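PDB 7A0H: F-actin-capping protein subunit alpha from Plasmodium berghei, which probably binds the fast-growing barbed ends of actin filaments, independently of calcium, and blocks subunit exchange there without severing the filament. Local coordinates for residues 179-184 against 188-193. Sequence-based numbering, arbitrary orientation. Where two conformers were deposited one is given.
Sequences CDRYYL and HASSWR
One face of the Tyr-183 ring carries the methyl of Ala-189, a CH-pi contact with CB 3.5 Å from the ring centroid and almost on the ring normal. His-188 has the backbone N of Ser-190 over one face, while Tyr-182 CE1 and Asp-180 OD1 lie at its edge, where His-188 NE2 gives OD1 a long, weak hydrogen bond (3.5 Å); the Tyr-182 and His-188 planes meet at 57°, an oblique pairing. The segments close a beta hairpin in the central antiparallel sheet, and Ala-189 and Ser-190 both facing Arg-181 make a classic beta bulge: Arg-181 O accepts from Ala-189 N at 2.6 Å and, weakly, from Ser-190 N at 3.3 Å. Beyond it the pairing is regular, with Trp-192 N to Cys-179 O nearly straight at 175°. On the face of Arg-181, Ser-190 and Trp-192, residues of the second subunit, Ile-283 and Pro-285, pack against the hairpin. On the other face Arg-193, bent at chi2 (-55°), brings its guanidinium edge to the Asp-180 carboxylate, the side chains crossing at about a right angle, while its NE hydrogen-bonds to Tyr-57 O. The salt bridge is end-on but uneven: NH1 meets Asp-180 OD1 at 2.8 Å from above the carboxylate plane, whereas NH2 reaches Asp-180 OD2 at 2.9 Å on its syn side.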
loop_
_atom_site.group_PDB
_atom_site.type_symbol
_atom_site.label_atom_id
_atom_site.label_comp_id
_atom_site.label_asym_id
_atom_site.label_seq_id
_atom_site.Cartn_x
_atom_site.Cartn_y
_atom_site.Cartn_z
ATOM N N CYS A 179 -1.156 8.079 -19.513
ATOM C CA CYS A 179 -2.189 7.077 -19.804
ATOM C C CYS A 179 -2.696 6.490 -18.485
ATOM O O CYS A 179 -1.929 6.217 -17.552
ATOM C CB CYS A 179 -1.709 5.946 -20.796
ATOM S SG CYS A 179 -1.478 6.437 -22.630
ATOM N N ASP A 180 -4.008 6.308 -18.440
ATOM C CA ASP A 180 -4.751 5.790 -17.307
ATOM C C ASP A 180 -5.664 4.696 -17.835
ATOM O O ASP A 180 -6.381 4.896 -18.834
ATOM C CB ASP A 180 -5.597 6.880 -16.614
ATOM C CG ASP A 180 -4.749 7.872 -15.810
ATOM O OD1 ASP A 180 -3.811 7.544 -15.054
ATOM O OD2 ASP A 180 -5.046 9.036 -15.971
ATOM N N ARG A 181 -5.625 3.548 -17.188
ATOM C CA ARG A 181 -6.374 2.363 -17.588
ATOM C C ARG A 181 -7.437 2.076 -16.532
ATOM O O ARG A 181 -7.182 2.209 -15.339
ATOM C CB ARG A 181 -5.387 1.205 -17.723
ATOM C CG ARG A 181 -4.328 1.437 -18.889
ATOM C CD ARG A 181 -3.184 0.330 -19.012
ATOM N NE ARG A 181 -3.765 -1.001 -19.073
ATOM C CZ ARG A 181 -3.762 -1.868 -18.067
ATOM N NH1 ARG A 181 -3.158 -1.586 -16.927
ATOM N NH2 ARG A 181 -4.375 -3.028 -18.213
ATOM N N TYR A 182 -8.632 1.716 -16.984
ATOM C CA TYR A 182 -9.787 1.474 -16.156
ATOM C C TYR A 182 -10.317 0.088 -16.443
ATOM O O TYR A 182 -10.540 -0.270 -17.607
ATOM C CB TYR A 182 -10.889 2.533 -16.419
ATOM C CG TYR A 182 -10.401 3.892 -16.016
ATOM C CD1 TYR A 182 -10.606 4.375 -14.711
ATOM C CD2 TYR A 182 -9.640 4.653 -16.899
ATOM C CE1 TYR A 182 -10.117 5.597 -14.320
ATOM C CE2 TYR A 182 -9.132 5.878 -16.526
ATOM C CZ TYR A 182 -9.351 6.338 -15.235
ATOM O OH TYR A 182 -8.814 7.541 -14.892
ATOM N N TYR A 183 -10.524 -0.682 -15.383
ATOM C CA TYR A 183 -11.201 -1.963 -15.490
ATOM C C TYR A 183 -12.695 -1.759 -15.384
ATOM O O TYR A 183 -13.175 -0.855 -14.699
ATOM C CB TYR A 183 -10.697 -2.947 -14.452
ATOM C CG TYR A 183 -9.262 -3.422 -14.689
ATOM C CD1 TYR A 183 -8.651 -3.347 -15.959
ATOM C CD2 TYR A 183 -8.507 -3.949 -13.644
ATOM C CE1 TYR A 183 -7.312 -3.795 -16.154
ATOM C CE2 TYR A 183 -7.200 -4.396 -13.825
ATOM C CZ TYR A 183 -6.601 -4.313 -15.066
ATOM O OH TYR A 183 -5.297 -4.760 -15.183
ATOM N N LEU A 184 -13.427 -2.637 -16.057
ATOM C CA LEU A 184 -14.868 -2.436 -16.141
ATOM C C LEU A 184 -14.977 -1.088 -16.833
ATOM O O LEU A 184 -14.575 -0.970 -17.998
ATOM C CB LEU A 184 -15.508 -2.521 -14.773
ATOM C CG LEU A 184 -15.278 -3.954 -14.252
ATOM C CD1 LEU A 184 -15.717 -4.164 -12.790
ATOM C CD2 LEU A 184 -15.962 -4.968 -15.170
ATOM N N HIS A 188 -10.133 2.330 -11.387
ATOM C CA HIS A 188 -8.864 2.806 -11.932
ATOM C C HIS A 188 -7.803 1.734 -11.787
ATOM O O HIS A 188 -7.402 1.393 -10.676
ATOM C CB HIS A 188 -8.406 4.062 -11.221
ATOM C CG HIS A 188 -7.094 4.570 -11.722
ATOM N ND1 HIS A 188 -5.965 4.631 -10.938
ATOM C CD2 HIS A 188 -6.720 5.014 -12.942
ATOM C CE1 HIS A 188 -4.963 5.115 -11.644
ATOM N NE2 HIS A 188 -5.396 5.350 -12.865
ATOM N N ALA A 189 -7.247 1.280 -12.894
ATOM C CA ALA A 189 -6.312 0.165 -12.826
ATOM C C ALA A 189 -4.849 0.568 -12.762
ATOM O O ALA A 189 -4.077 -0.057 -12.020
ATOM C CB ALA A 189 -6.565 -0.771 -14.003
ATOM N N SER A 190 -4.439 1.561 -13.549
ATOM C CA SER A 190 -3.034 1.936 -13.620
ATOM C C SER A 190 -2.918 3.370 -14.084
ATOM O O SER A 190 -3.789 3.900 -14.809
ATOM C CB SER A 190 -2.226 1.044 -14.595
ATOM O OG SER A 190 -2.868 0.955 -15.877
ATOM N N SER A 191 -1.763 3.955 -13.738
ATOM C CA SER A 191 -1.293 5.157 -14.416
ATOM C C SER A 191 0.127 5.007 -14.985
ATOM O O SER A 191 1.034 4.473 -14.333
ATOM C CB SER A 191 -1.295 6.309 -13.465
ATOM O OG SER A 191 -0.397 5.945 -12.414
ATOM N N TRP A 192 0.285 5.504 -16.199
ATOM C CA TRP A 192 1.561 5.766 -16.853
ATOM C C TRP A 192 1.698 7.268 -17.022
ATOM O O TRP A 192 0.815 7.931 -17.585
ATOM C CB TRP A 192 1.620 5.047 -18.195
ATOM C CG TRP A 192 2.817 5.322 -19.127
ATOM C CD1 TRP A 192 2.923 6.332 -20.045
ATOM C CD2 TRP A 192 4.018 4.574 -19.228
ATOM N NE1 TRP A 192 4.092 6.258 -20.704
ATOM C CE2 TRP A 192 4.804 5.188 -20.244
ATOM C CE3 TRP A 192 4.506 3.430 -18.584
ATOM C CZ2 TRP A 192 6.064 4.712 -20.617
ATOM C CZ3 TRP A 192 5.754 2.932 -18.971
ATOM C CH2 TRP A 192 6.523 3.589 -19.982
ATOM N N ARG A 193 2.790 7.793 -16.497
ATOM C CA ARG A 193 3.155 9.199 -16.553
ATOM C C ARG A 193 4.631 9.322 -16.994
ATOM O O ARG A 193 5.547 8.858 -16.293
ATOM C CB ARG A 193 2.940 9.852 -15.166
ATOM C CG ARG A 193 1.474 9.976 -14.702
ATOM C CD ARG A 193 0.750 10.657 -15.681
ATOM N NE ARG A 193 -0.600 11.001 -15.388
ATOM C CZ ARG A 193 -1.668 10.247 -15.561
ATOM N NH1 ARG A 193 -1.575 9.024 -15.998
ATOM N NH2 ARG A 193 -2.874 10.765 -15.268
HETATM O O HOH W 1 -2.014 3.096 -17.233
#